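Local coordinates for protein 2-methyl-3-hydroxypyridine-5-carboxylic acid oxygenase (Mesorhizobium loti, PDB 3ALJ) that uses a bound FAD and molecular oxygen to oxidise 2-methyl-3-hydroxypyridine-5-carboxylic acid and open its pyridine ring, a step of bacterial vitamin B6 breakdown, at residues T273-W278 / D288-M293; E15-G20 / G154-G159; S160-S165 / V283-D288. All blocks are in the same frame, centred on the assembly; numbering follows the deposited sequence.

Contact 1 of 3, residues T273-W278 / D288-M293. With FAD (flavin-adenine dinucleotide), chain B.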
loop_
_atom_site.group_PDB
_atom_site.type_symbol
_atom_site.label_atom_id
_atom_site.label_comp_id
_atom_site.label_asym_id
_atom_site.label_seq_id
_atom_site.Cartn_x
_atom_site.Cartn_y
_atom_site.Cartn_z
ATOM N N THR A 273 -7.607 5.568 -8.991
ATOM C CA THR A 273 -8.814 6.462 -8.719
ATOM C C THR A 273 -8.317 7.847 -8.451
ATOM O O THR A 273 -7.309 8.070 -7.766
ATOM C CB THR A 273 -9.725 5.990 -7.490
ATOM O OG1 THR A 273 -8.878 5.863 -6.317
ATOM C CG2 THR A 273 -10.238 4.592 -7.729
ATOM N N LYS A 274 -9.076 8.806 -8.991
ATOM C CA LYS A 274 -8.760 10.206 -8.671
ATOM C C LYS A 274 -10.116 10.954 -8.566
ATOM O O LYS A 274 -10.962 10.701 -9.458
ATOM C CB LYS A 274 -7.871 10.939 -9.720
ATOM C CG LYS A 274 -7.403 12.346 -9.170
ATOM C CD LYS A 274 -6.347 12.842 -10.156
ATOM C CE LYS A 274 -5.924 14.201 -9.632
ATOM N NZ LYS A 274 -4.765 14.650 -10.604
ATOM N N LEU A 275 -10.277 11.744 -7.485
ATOM C CA LEU A 275 -11.600 12.340 -7.189
ATOM C C LEU A 275 -11.557 13.877 -7.160
ATOM O O LEU A 275 -10.550 14.426 -6.829
ATOM C CB LEU A 275 -12.080 11.921 -5.797
ATOM C CG LEU A 275 -12.291 10.439 -5.486
ATOM C CD1 LEU A 275 -12.962 10.193 -4.096
ATOM C CD2 LEU A 275 -12.612 9.484 -6.488
ATOM N N ASP A 276 -12.724 14.473 -7.415
ATOM C CA ASP A 276 -12.936 15.959 -7.321
ATOM C C ASP A 276 -12.538 16.415 -5.879
ATOM O O ASP A 276 -11.913 17.471 -5.633
ATOM C CB ASP A 276 -14.400 16.312 -7.709
ATOM C CG ASP A 276 -14.676 17.812 -7.661
ATOM O OD1 ASP A 276 -15.536 18.223 -6.838
ATOM O OD2 ASP A 276 -14.042 18.514 -8.469
ATOM N N SER A 277 -13.012 15.632 -4.913
ATOM C CA SER A 277 -12.795 15.922 -3.510
ATOM C C SER A 277 -12.804 14.683 -2.695
ATOM O O SER A 277 -13.236 13.639 -3.233
ATOM C CB SER A 277 -13.835 16.970 -2.988
ATOM O OG SER A 277 -15.078 16.287 -2.895
ATOM N N TRP A 278 -12.364 14.783 -1.455
ATOM C CA TRP A 278 -12.273 13.569 -0.553
ATOM C C TRP A 278 -13.225 13.601 0.586
ATOM O O TRP A 278 -13.252 12.713 1.411
ATOM C CB TRP A 278 -10.837 13.468 0.030
ATOM C CG TRP A 278 -9.782 13.185 -0.995
ATOM C CD1 TRP A 278 -9.911 12.915 -2.355
ATOM C CD2 TRP A 278 -8.390 13.137 -0.725
ATOM N NE1 TRP A 278 -8.641 12.696 -2.945
ATOM C CE2 TRP A 278 -7.722 12.826 -1.929
ATOM C CE3 TRP A 278 -7.644 13.287 0.432
ATOM C CZ2 TRP A 278 -6.325 12.637 -1.972
ATOM C CZ3 TRP A 278 -6.263 13.155 0.388
ATOM C CH2 TRP A 278 -5.629 12.821 -0.793
ATOM N N ASP A 288 -7.204 3.931 -0.994
ATOM C CA ASP A 288 -7.521 3.665 -2.383
ATOM C C ASP A 288 -9.005 4.122 -2.757
ATOM O O ASP A 288 -9.285 4.281 -3.965
ATOM C CB ASP A 288 -7.456 2.152 -2.636
ATOM C CG ASP A 288 -6.018 1.650 -2.922
ATOM O OD1 ASP A 288 -5.067 2.433 -2.785
ATOM O OD2 ASP A 288 -5.935 0.462 -3.296
ATOM N N ALA A 289 -9.847 4.304 -1.762
ATOM C CA ALA A 289 -11.188 4.872 -2.020
ATOM C C ALA A 289 -11.052 6.237 -2.719
ATOM O O ALA A 289 -11.967 6.656 -3.464
ATOM C CB ALA A 289 -11.953 5.028 -0.717
ATOM N N ALA A 290 -9.963 6.970 -2.391
ATOM C CA ALA A 290 -9.777 8.326 -2.890
ATOM C C ALA A 290 -8.697 8.461 -3.915
ATOM O O ALA A 290 -8.740 9.373 -4.751
ATOM C CB ALA A 290 -9.512 9.264 -1.709
ATOM N N HIS A 291 -7.602 7.653 -3.789
ATOM C CA HIS A 291 -6.371 8.015 -4.550
ATOM C C HIS A 291 -5.532 6.799 -4.891
ATOM O O HIS A 291 -4.309 6.840 -4.884
ATOM C CB HIS A 291 -5.564 9.059 -3.699
ATOM C CG HIS A 291 -5.188 8.583 -2.343
ATOM N ND1 HIS A 291 -4.321 7.529 -2.115
ATOM C CD2 HIS A 291 -5.540 9.057 -1.122
ATOM C CE1 HIS A 291 -4.182 7.379 -0.786
ATOM N NE2 HIS A 291 -4.908 8.259 -0.173
ATOM N N ALA A 292 -6.168 5.725 -5.306
ATOM C CA ALA A 292 -5.374 4.608 -5.779
ATOM C C ALA A 292 -4.493 4.943 -6.951
ATOM O O ALA A 292 -4.886 5.783 -7.785
ATOM C CB ALA A 292 -6.270 3.447 -6.203
ATOM N N MET A 293 -3.250 4.446 -6.982
ATOM C CA MET A 293 -2.212 4.917 -7.881
ATOM C C MET A 293 -1.381 3.799 -8.455
ATOM O O MET A 293 -1.459 2.663 -7.968
ATOM C CB MET A 293 -1.391 5.982 -7.159
ATOM C CG MET A 293 -0.557 5.418 -6.009
ATOM S SD MET A 293 0.489 6.699 -5.232
ATOM C CE MET A 293 -0.760 7.483 -4.164
HETATM P PA FAD B . -7.461 -1.893 0.819
HETATM O O1A FAD B . -6.106 -2.365 1.247
HETATM O O2A FAD B . -7.990 -2.312 -0.426
HETATM O O5B FAD B . -8.449 -2.300 1.993
HETATM C C5B FAD B . -9.886 -2.023 1.901
HETATM C C4B FAD B . -10.460 -3.017 2.889
HETATM O O4B FAD B . -11.886 -2.666 2.853
HETATM C C3B FAD B . -10.402 -4.441 2.472
HETATM O O3B FAD B . -10.018 -5.290 3.573
HETATM C C2B FAD B . -11.840 -4.721 1.902
HETATM O O2B FAD B . -12.253 -6.091 2.045
HETATM C C1B FAD B . -12.719 -3.895 2.784
HETATM N N9A FAD B . -13.895 -3.398 2.147
HETATM C C8A FAD B . -14.125 -3.106 0.821
HETATM N N7A FAD B . -15.345 -2.580 0.637
HETATM C C5A FAD B . -15.932 -2.539 1.893
HETATM C C6A FAD B . -17.141 -2.018 2.346
HETATM N N6A FAD B . -18.051 -1.486 1.462
HETATM N N1A FAD B . -17.377 -2.108 3.657
HETATM C C2A FAD B . -16.521 -2.667 4.520
HETATM N N3A FAD B . -15.303 -3.160 4.153
HETATM C C4A FAD B . -15.030 -3.050 2.823
HETATM N N1 FAD B . 1.639 0.408 -1.542
HETATM C C2 FAD B . 2.721 0.637 -0.820
HETATM O O2 FAD B . 2.768 1.488 0.083
HETATM N N3 FAD B . 3.887 -0.086 -1.069
HETATM C C4 FAD B . 3.935 -1.085 -2.043
HETATM O O4 FAD B . 4.985 -1.825 -2.124
HETATM C C4X FAD B . 2.791 -1.285 -2.795
HETATM N N5 FAD B . 2.819 -2.218 -3.888
HETATM C C5X FAD B . 1.693 -2.361 -4.677
HETATM C C6 FAD B . 1.717 -3.184 -5.817
HETATM C C7 FAD B . 0.584 -3.379 -6.563
HETATM C C7M FAD B . 0.645 -4.311 -7.807
HETATM C C8 FAD B . -0.583 -2.713 -6.251
HETATM C C8M FAD B . -1.871 -2.875 -7.090
HETATM C C9 FAD B . -0.622 -1.883 -5.122
HETATM C C9A FAD B . 0.540 -1.662 -4.342
HETATM N N10 FAD B . 0.540 -0.766 -3.184
HETATM C C10 FAD B . 1.665 -0.566 -2.478
HETATM C "C1'" FAD B . -0.747 0.013 -2.855
HETATM C "C2'" FAD B . -1.467 -0.681 -1.706
HETATM O "O2'" FAD B . -1.731 -2.052 -2.070
HETATM C "C3'" FAD B . -2.843 -0.020 -1.498
HETATM O "O3'" FAD B . -2.681 1.419 -1.790
HETATM C "C4'" FAD B . -3.353 -0.097 -0.119
HETATM O "O4'" FAD B . -3.562 -1.508 0.174
HETATM C "C5'" FAD B . -4.680 0.573 0.026
HETATM O "O5'" FAD B . -5.118 0.430 1.374
HETATM P P FAD B . -6.633 0.768 1.672
HETATM O O1P FAD B . -6.815 0.475 3.100
HETATM O O2P FAD B . -7.027 2.113 1.144
HETATM O O3P FAD B . -7.468 -0.279 0.765
HETATM O O HOH W 1 -7.997 11.705 -5.589
#

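Contact 2 of 3, residues E15-G20 / G154-G159. With FAD (flavin-adenine dinucleotide), chain B.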
loop_
_atom_site.group_PDB
_atom_site.type_symbol
_atom_site.label_atom_id
_atom_site.label_comp_id
_atom_site.label_asym_id
_atom_site.label_seq_id
_atom_site.Cartn_x
_atom_site.Cartn_y
_atom_site.Cartn_z
ATOM N N GLU A 15 -17.244 5.930 12.788
ATOM C CA GLU A 15 -17.522 4.581 12.152
ATOM C C GLU A 15 -16.608 4.555 10.905
ATOM O O GLU A 15 -16.651 5.437 10.048
ATOM C CB GLU A 15 -19.025 4.512 11.730
ATOM C CG GLU A 15 -19.962 4.462 12.935
ATOM C CD GLU A 15 -20.017 3.118 13.570
ATOM O OE1 GLU A 15 -19.333 2.185 13.102
ATOM O OE2 GLU A 15 -20.739 2.953 14.552
ATOM N N VAL A 16 -15.783 3.499 10.833
ATOM C CA VAL A 16 -14.798 3.333 9.779
ATOM C C VAL A 16 -15.235 2.165 8.942
ATOM O O VAL A 16 -15.514 1.034 9.494
ATOM C CB VAL A 16 -13.431 3.071 10.406
ATOM C CG1 VAL A 16 -12.377 2.805 9.300
ATOM C CG2 VAL A 16 -12.989 4.187 11.319
ATOM N N ALA A 17 -15.386 2.362 7.646
ATOM C CA ALA A 17 -15.619 1.268 6.702
ATOM C C ALA A 17 -14.301 0.836 6.067
ATOM O O ALA A 17 -13.686 1.637 5.325
ATOM C CB ALA A 17 -16.576 1.883 5.605
ATOM N N GLY A 18 -13.990 -0.456 6.257
ATOM C CA GLY A 18 -12.779 -1.068 5.624
ATOM C C GLY A 18 -11.714 -1.340 6.627
ATOM O O GLY A 18 -11.310 -0.477 7.412
ATOM N N GLY A 19 -11.237 -2.550 6.594
ATOM C CA GLY A 19 -10.134 -2.999 7.521
ATOM C C GLY A 19 -8.833 -3.225 6.849
ATOM O O GLY A 19 -8.106 -4.126 7.212
ATOM N N GLY A 20 -8.559 -2.424 5.838
ATOM C CA GLY A 20 -7.193 -2.401 5.265
ATOM C C GLY A 20 -6.276 -1.438 5.953
ATOM O O GLY A 20 -6.496 -1.024 7.106
ATOM N N GLY A 154 -14.553 6.515 4.991
ATOM C CA GLY A 154 -14.652 5.587 3.845
ATOM C C GLY A 154 -13.250 5.119 3.496
ATOM O O GLY A 154 -12.565 5.749 2.748
ATOM N N ALA A 155 -12.846 4.021 4.114
ATOM C CA ALA A 155 -11.486 3.389 3.841
ATOM C C ALA A 155 -11.776 2.024 3.209
ATOM O O ALA A 155 -11.067 1.039 3.481
ATOM C CB ALA A 155 -10.796 3.214 5.227
ATOM N N ASP A 156 -12.750 2.031 2.289
ATOM C CA ASP A 156 -13.222 0.773 1.682
ATOM C C ASP A 156 -12.766 0.482 0.321
ATOM O O ASP A 156 -13.444 -0.209 -0.444
ATOM C CB ASP A 156 -14.798 0.713 1.900
ATOM C CG ASP A 156 -15.514 1.955 1.455
ATOM O OD1 ASP A 156 -15.012 3.114 1.444
ATOM O OD2 ASP A 156 -16.760 1.801 1.094
ATOM N N GLY A 157 -11.544 0.949 0.020
ATOM C CA GLY A 157 -10.854 0.447 -1.163
ATOM C C GLY A 157 -11.262 1.099 -2.496
ATOM O O GLY A 157 -12.111 1.965 -2.541
ATOM N N VAL A 158 -10.700 0.612 -3.614
ATOM C CA VAL A 158 -10.920 1.237 -4.920
ATOM C C VAL A 158 -12.378 1.177 -5.311
ATOM O O VAL A 158 -12.812 2.050 -6.038
ATOM C CB VAL A 158 -10.123 0.471 -6.043
ATOM C CG1 VAL A 158 -8.702 0.738 -6.000
ATOM C CG2 VAL A 158 -10.394 -1.031 -6.025
ATOM N N GLY A 159 -13.103 0.124 -4.803
ATOM C CA GLY A 159 -14.593 0.015 -5.089
ATOM C C GLY A 159 -15.432 0.602 -3.978
ATOM O O GLY A 159 -16.597 0.196 -3.865
HETATM P PA FAD B . -7.461 -1.893 0.819
HETATM O O1A FAD B . -6.106 -2.365 1.247
HETATM O O2A FAD B . -7.990 -2.312 -0.426
HETATM O O5B FAD B . -8.449 -2.300 1.993
HETATM C C5B FAD B . -9.886 -2.023 1.901
HETATM C C4B FAD B . -10.460 -3.017 2.889
HETATM O O4B FAD B . -11.886 -2.666 2.853
HETATM C C3B FAD B . -10.402 -4.441 2.472
HETATM O O3B FAD B . -10.018 -5.290 3.573
HETATM C C2B FAD B . -11.840 -4.721 1.902
HETATM O O2B FAD B . -12.253 -6.091 2.045
HETATM C C1B FAD B . -12.719 -3.895 2.784
HETATM N N9A FAD B . -13.895 -3.398 2.147
HETATM C C8A FAD B . -14.125 -3.106 0.821
HETATM N N7A FAD B . -15.345 -2.580 0.637
HETATM C C5A FAD B . -15.932 -2.539 1.893
HETATM C C6A FAD B . -17.141 -2.018 2.346
HETATM N N6A FAD B . -18.051 -1.486 1.462
HETATM N N1A FAD B . -17.377 -2.108 3.657
HETATM C C2A FAD B . -16.521 -2.667 4.520
HETATM N N3A FAD B . -15.303 -3.160 4.153
HETATM C C4A FAD B . -15.030 -3.050 2.823
HETATM N N1 FAD B . 1.639 0.408 -1.542
HETATM C C2 FAD B . 2.721 0.637 -0.820
HETATM O O2 FAD B . 2.768 1.488 0.083
HETATM N N3 FAD B . 3.887 -0.086 -1.069
HETATM C C4 FAD B . 3.935 -1.085 -2.043
HETATM O O4 FAD B . 4.985 -1.825 -2.124
HETATM C C4X FAD B . 2.791 -1.285 -2.795
HETATM N N5 FAD B . 2.819 -2.218 -3.888
HETATM C C5X FAD B . 1.693 -2.361 -4.677
HETATM C C6 FAD B . 1.717 -3.184 -5.817
HETATM C C7 FAD B . 0.584 -3.379 -6.563
HETATM C C7M FAD B . 0.645 -4.311 -7.807
HETATM C C8 FAD B . -0.583 -2.713 -6.251
HETATM C C8M FAD B . -1.871 -2.875 -7.090
HETATM C C9 FAD B . -0.622 -1.883 -5.122
HETATM C C9A FAD B . 0.540 -1.662 -4.342
HETATM N N10 FAD B . 0.540 -0.766 -3.184
HETATM C C10 FAD B . 1.665 -0.566 -2.478
HETATM C "C1'" FAD B . -0.747 0.013 -2.855
HETATM C "C2'" FAD B . -1.467 -0.681 -1.706
HETATM O "O2'" FAD B . -1.731 -2.052 -2.070
HETATM C "C3'" FAD B . -2.843 -0.020 -1.498
HETATM O "O3'" FAD B . -2.681 1.419 -1.790
HETATM C "C4'" FAD B . -3.353 -0.097 -0.119
HETATM O "O4'" FAD B . -3.562 -1.508 0.174
HETATM C "C5'" FAD B . -4.680 0.573 0.026
HETATM O "O5'" FAD B . -5.118 0.430 1.374
HETATM P P FAD B . -6.633 0.768 1.672
HETATM O O1P FAD B . -6.815 0.475 3.100
HETATM O O2P FAD B . -7.027 2.113 1.144
HETATM O O3P FAD B . -7.468 -0.279 0.765
HETATM O O HOH W 2 -8.863 0.232 4.805
#

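Contact 3 of 3, residues S160-S165 / V283-D288. With FAD (flavin-adenine dinucleotide), chain B.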
loop_
_atom_site.group_PDB
_atom_site.type_symbol
_atom_site.label_atom_id
_atom_site.label_comp_id
_atom_site.label_asym_id
_atom_site.label_seq_id
_atom_site.Cartn_x
_atom_site.Cartn_y
_atom_site.Cartn_z
ATOM N N SER A 160 -14.940 1.569 -3.197
ATOM C CA SER A 160 -15.681 2.156 -2.049
ATOM C C SER A 160 -17.156 2.464 -2.352
ATOM O O SER A 160 -17.498 3.267 -3.274
ATOM C CB SER A 160 -15.032 3.553 -1.798
ATOM O OG SER A 160 -15.710 4.256 -0.820
ATOM N N LYS A 161 -17.959 1.846 -1.521
ATOM C CA LYS A 161 -19.395 2.137 -1.530
ATOM C C LYS A 161 -19.739 3.326 -0.706
ATOM O O LYS A 161 -20.771 3.978 -0.962
ATOM C CB LYS A 161 -20.202 0.868 -1.076
ATOM C CG LYS A 161 -20.275 -0.214 -2.210
ATOM C CD LYS A 161 -21.088 -1.453 -1.720
ATOM C CE LYS A 161 -21.064 -2.466 -2.828
ATOM N NZ LYS A 161 -21.982 -3.541 -2.340
ATOM N N VAL A 162 -18.930 3.661 0.314
ATOM C CA VAL A 162 -19.127 4.915 0.961
ATOM C C VAL A 162 -19.013 6.044 -0.090
ATOM O O VAL A 162 -19.877 6.954 -0.133
ATOM C CB VAL A 162 -18.110 5.066 2.145
ATOM C CG1 VAL A 162 -18.084 6.521 2.721
ATOM C CG2 VAL A 162 -18.351 3.972 3.240
ATOM N N ARG A 163 -17.982 6.015 -0.950
ATOM C CA ARG A 163 -17.847 6.990 -1.977
ATOM C C ARG A 163 -18.973 6.913 -3.010
ATOM O O ARG A 163 -19.633 7.950 -3.249
ATOM C CB ARG A 163 -16.544 6.662 -2.709
ATOM C CG ARG A 163 -16.257 7.605 -3.924
ATOM C CD ARG A 163 -15.116 7.075 -4.752
ATOM N NE ARG A 163 -15.441 5.787 -5.357
ATOM C CZ ARG A 163 -14.617 4.791 -5.570
ATOM N NH1 ARG A 163 -13.347 4.807 -5.224
ATOM N NH2 ARG A 163 -15.106 3.729 -6.203
ATOM N N ASP A 164 -19.255 5.708 -3.506
ATOM C CA ASP A 164 -20.178 5.713 -4.657
ATOM C C ASP A 164 -21.629 5.858 -4.226
ATOM O O ASP A 164 -22.453 6.286 -5.092
ATOM C CB ASP A 164 -19.933 4.466 -5.451
ATOM C CG ASP A 164 -18.558 4.554 -6.250
ATOM O OD1 ASP A 164 -18.069 5.689 -6.462
ATOM O OD2 ASP A 164 -18.102 3.510 -6.667
ATOM N N SER A 165 -21.963 5.548 -2.987
ATOM C CA SER A 165 -23.398 5.855 -2.559
ATOM C C SER A 165 -23.670 7.286 -2.466
ATOM O O SER A 165 -24.819 7.720 -2.743
ATOM C CB SER A 165 -23.681 5.223 -1.182
ATOM O OG SER A 165 -22.853 5.775 -0.154
ATOM N N VAL A 283 -18.234 12.882 6.202
ATOM C CA VAL A 283 -17.599 11.688 5.543
ATOM C C VAL A 283 -16.254 12.099 4.961
ATOM O O VAL A 283 -16.116 13.049 4.213
ATOM C CB VAL A 283 -18.504 11.231 4.397
ATOM C CG1 VAL A 283 -17.791 10.098 3.603
ATOM C CG2 VAL A 283 -19.870 10.675 4.990
ATOM N N ALA A 284 -15.203 11.283 5.286
ATOM C CA ALA A 284 -13.861 11.437 4.646
ATOM C C ALA A 284 -13.529 10.149 3.984
ATOM O O ALA A 284 -13.660 9.042 4.581
ATOM C CB ALA A 284 -12.844 11.696 5.674
ATOM N N LEU A 285 -13.065 10.290 2.755
ATOM C CA LEU A 285 -12.573 9.108 1.943
ATOM C C LEU A 285 -11.050 9.039 2.101
ATOM O O LEU A 285 -10.362 10.035 1.858
ATOM C CB LEU A 285 -12.900 9.317 0.470
ATOM C CG LEU A 285 -14.438 9.498 0.262
ATOM C CD1 LEU A 285 -14.652 9.660 -1.252
ATOM C CD2 LEU A 285 -15.279 8.319 0.796
ATOM N N VAL A 286 -10.534 7.866 2.443
ATOM C CA VAL A 286 -9.058 7.689 2.788
ATOM C C VAL A 286 -8.541 6.525 2.006
ATOM O O VAL A 286 -9.205 5.467 2.022
ATOM C CB VAL A 286 -8.827 7.429 4.312
ATOM C CG1 VAL A 286 -9.372 8.692 5.154
ATOM C CG2 VAL A 286 -9.220 5.976 4.835
ATOM N N GLY A 287 -7.347 6.596 1.440
ATOM C CA GLY A 287 -6.753 5.405 0.874
ATOM C C GLY A 287 -7.183 5.195 -0.564
ATOM O O GLY A 287 -7.436 6.182 -1.276
ATOM N N ASP A 288 -7.204 3.931 -0.994
ATOM C CA ASP A 288 -7.521 3.665 -2.383
ATOM C C ASP A 288 -9.005 4.122 -2.757
ATOM O O ASP A 288 -9.285 4.281 -3.965
ATOM C CB ASP A 288 -7.456 2.152 -2.636
ATOM C CG ASP A 288 -6.018 1.650 -2.922
ATOM O OD1 ASP A 288 -5.067 2.433 -2.785
ATOM O OD2 ASP A 288 -5.935 0.462 -3.296
HETATM P PA FAD B . -7.461 -1.893 0.819
HETATM O O1A FAD B . -6.106 -2.365 1.247
HETATM O O2A FAD B . -7.990 -2.312 -0.426
HETATM O O5B FAD B . -8.449 -2.300 1.993
HETATM C C5B FAD B . -9.886 -2.023 1.901
HETATM C C4B FAD B . -10.460 -3.017 2.889
HETATM O O4B FAD B . -11.886 -2.666 2.853
HETATM C C3B FAD B . -10.402 -4.441 2.472
HETATM O O3B FAD B . -10.018 -5.290 3.573
HETATM C C2B FAD B . -11.840 -4.721 1.902
HETATM O O2B FAD B . -12.253 -6.091 2.045
HETATM C C1B FAD B . -12.719 -3.895 2.784
HETATM N N9A FAD B . -13.895 -3.398 2.147
HETATM C C8A FAD B . -14.125 -3.106 0.821
HETATM N N7A FAD B . -15.345 -2.580 0.637
HETATM C C5A FAD B . -15.932 -2.539 1.893
HETATM C C6A FAD B . -17.141 -2.018 2.346
HETATM N N6A FAD B . -18.051 -1.486 1.462
HETATM N N1A FAD B . -17.377 -2.108 3.657
HETATM C C2A FAD B . -16.521 -2.667 4.520
HETATM N N3A FAD B . -15.303 -3.160 4.153
HETATM C C4A FAD B . -15.030 -3.050 2.823
HETATM N N1 FAD B . 1.639 0.408 -1.542
HETATM C C2 FAD B . 2.721 0.637 -0.820
HETATM O O2 FAD B . 2.768 1.488 0.083
HETATM N N3 FAD B . 3.887 -0.086 -1.069
HETATM C C4 FAD B . 3.935 -1.085 -2.043
HETATM O O4 FAD B . 4.985 -1.825 -2.124
HETATM C C4X FAD B . 2.791 -1.285 -2.795
HETATM N N5 FAD B . 2.819 -2.218 -3.888
HETATM C C5X FAD B . 1.693 -2.361 -4.677
HETATM C C6 FAD B . 1.717 -3.184 -5.817
HETATM C C7 FAD B . 0.584 -3.379 -6.563
HETATM C C7M FAD B . 0.645 -4.311 -7.807
HETATM C C8 FAD B . -0.583 -2.713 -6.251
HETATM C C8M FAD B . -1.871 -2.875 -7.090
HETATM C C9 FAD B . -0.622 -1.883 -5.122
HETATM C C9A FAD B . 0.540 -1.662 -4.342
HETATM N N10 FAD B . 0.540 -0.766 -3.184
HETATM C C10 FAD B . 1.665 -0.566 -2.478
HETATM C "C1'" FAD B . -0.747 0.013 -2.855
HETATM C "C2'" FAD B . -1.467 -0.681 -1.706
HETATM O "O2'" FAD B . -1.731 -2.052 -2.070
HETATM C "C3'" FAD B . -2.843 -0.020 -1.498
HETATM O "O3'" FAD B . -2.681 1.419 -1.790
HETATM C "C4'" FAD B . -3.353 -0.097 -0.119
HETATM O "O4'" FAD B . -3.562 -1.508 0.174
HETATM C "C5'" FAD B . -4.680 0.573 0.026
HETATM O "O5'" FAD B . -5.118 0.430 1.374
HETATM P P FAD B . -6.633 0.768 1.672
HETATM O O1P FAD B . -6.815 0.475 3.100
HETATM O O2P FAD B . -7.027 2.113 1.144
HETATM O O3P FAD B . -7.468 -0.279 0.765
#

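Contact 1 of 3, residues T273-W278 / D288-M293
The GD motif of this FAD enzyme, Gly287-Asp288 with the weakly bonded helical turn that begins there, is tied here to the end of strand 267-275, and Thr273 meets Asp288 at the join. The hydroxyl of Thr273 works in both directions: OG1 donates to Asp288 O at 2.9 Å and accepts from Ala292 N, also at 2.9 Å. With chi1 at 55° the hydroxyl sits between the backbone N and carbonyl carbon of its own residue, which brings it between those two partners. A main-chain bond runs alongside, from Thr273 N to Ala292 O at 3.0 Å. With an alanine here the Ala292 amide would lose its hydroxyl acceptor and the Asp288 carbonyl this donor, so the turn would probably be held to the strand by the one direct main-chain bond between them.

Farther along, Ala290 presses on Trp278 in a CH-pi contact, its CB 3.7 Å from the centroid of the five-membered ring and 12° off the ring normal. The six-membered ring meets the imidazole of His291 obliquely, Trp278 CZ2 lying 3.8 Å from His291 CD2. At the edge of the indole, in its plane, a water accepts from Trp278 NE1 and Leu275 N and donates to Ala290 O. On the flavin side, Asp288 N donates to FAD O2P at 2.8 Å, while Asp288 OD1 accepts from FAD O3' at 2.8 Å. This joint hold on a phosphate and the ribityl chain is characteristic of the GD motif in flavoprotein aromatic hydroxylases.

Contact 2 of 3, residues E15-G20 / G154-G159
Ala17 and Gly154 pair as neighbouring parallel strands, and just past them Gly18 meets Ala155 where the two chains turn out of the sheet toward FAD. This is the tight part. Ala155 N donates to Ala17 O at 2.8 Å, although the exact place of that oxygen is less certain. Beside it Gly18 CA points a C-H at Ala155 O, 3.5 Å away and nearly straight at 167°. A CB on Gly18 would run into that same carbonyl, and one on Gly20 would strike O5B of the cofactor, so the bare backbone of the glycine-rich turn lets both neighbours come close.

Asp156 lies over the adenine, its CB 3.4 Å from FAD C5A. With chi1 at 51° the carboxylate is swung in between its own backbone N and carbonyl carbon, which turns it toward the start of the next helix, where OD1 is hydrogen-bonded to Ser160 OG and OD2 to Val162 N.

Elsewhere the fit is looser. Val16 CG1 comes only within 4.4 Å of Ala155 CB. Between Ala155 and Gly20 a water fills in, donating to Ala155 O at 2.7 Å and to FAD O1P at 2.7 Å, and taking a weak bond from Gly20 N. Val158 and Gly159 then lead away from the glycine turn, Gly159 into solvent.

No cationic side chain of either segment meets the diphosphate. What they offer is close-lying glycine backbone and that one water leading to O1P, and the start of helix 21-32, which follows Gly20, would probably help to offset the negative charge.

Contact 3 of 3, residues S160-S165 / V283-D288
An apolar helix-on-strand contact, Val162 and Arg163 against Val283 and Leu285, seats helix 161-166 on the sheet of the FAD-binding domain. The axes of 161-165 and 283-285 come within 9.2 Å, with their N-to-C directions at 119°. No hydrogen bond joins the two segments, and side-chain carbons do the work. CG1 of Val162 (chi1 169°) is the branch turned to the strand, and it slides past Val283, with the two CG1 atoms of Val162 and Val283 3.7 Å apart. The same methyl also touches CD2 of Leu285. The other branch of that leucine lies across the arginine stem, Leu285 CD1 being 3.7 Å from Arg163 CG, so the isobutyl group spreads its two methyls over consecutive helix residues.

Beyond CG the Arg163 chain bends (chi3 64°) and folds its guanidinium back over the helix start, where Ser160 CB stands 3.9 Å above the centre of the guanidinium plane. The group grips Asp164 side-on, Arg163 NE to Asp164 OD1 at 2.9 Å and Arg163 NH2 to Asp164 OD2 at 3.0 Å. Both nitrogens use their own plane, yet they approach the carboxylate from above its plane. Further bonds from NH1 to Ala289 O and from NH2 to Val158 O fix how the guanidinium is turned. Arg172 comes close as a like charge, which the salt bridge to Asp164 probably offsets.

Ser160 is the N-cap: its OG accepts from Arg163 N at 2.9 Å. Asp156, Gly157, Ser160 and Arg163 fall in the spacing DGxxSxxR, the DG motif of flavoprotein hydroxylases, and this capped helix with its arginine folded back over the N-cap is the form that motif takes here.

Overall arrangement
From the N terminus, the chain lays down 15-20 and returns after more than 130 residues at 154-159, where contact 2 closes its long loop. Residues 160-165 follow at once and open contact 3. The chain then passes through the larger mixed sheet and comes back along strand 267-275, whose end opens contact 1. Strand 283-285 closes contact 3, and contact 1 closes immediately afterwards at 288-293, so these two cross and share Asp288. Contacts 2 and 3 meet in one sheet, where Gly154 bonds Ala284, while contact 1 ties it to the second sheet. Ala289 CB packs on Gly154 O between contacts 1 and 2, and all three border FAD.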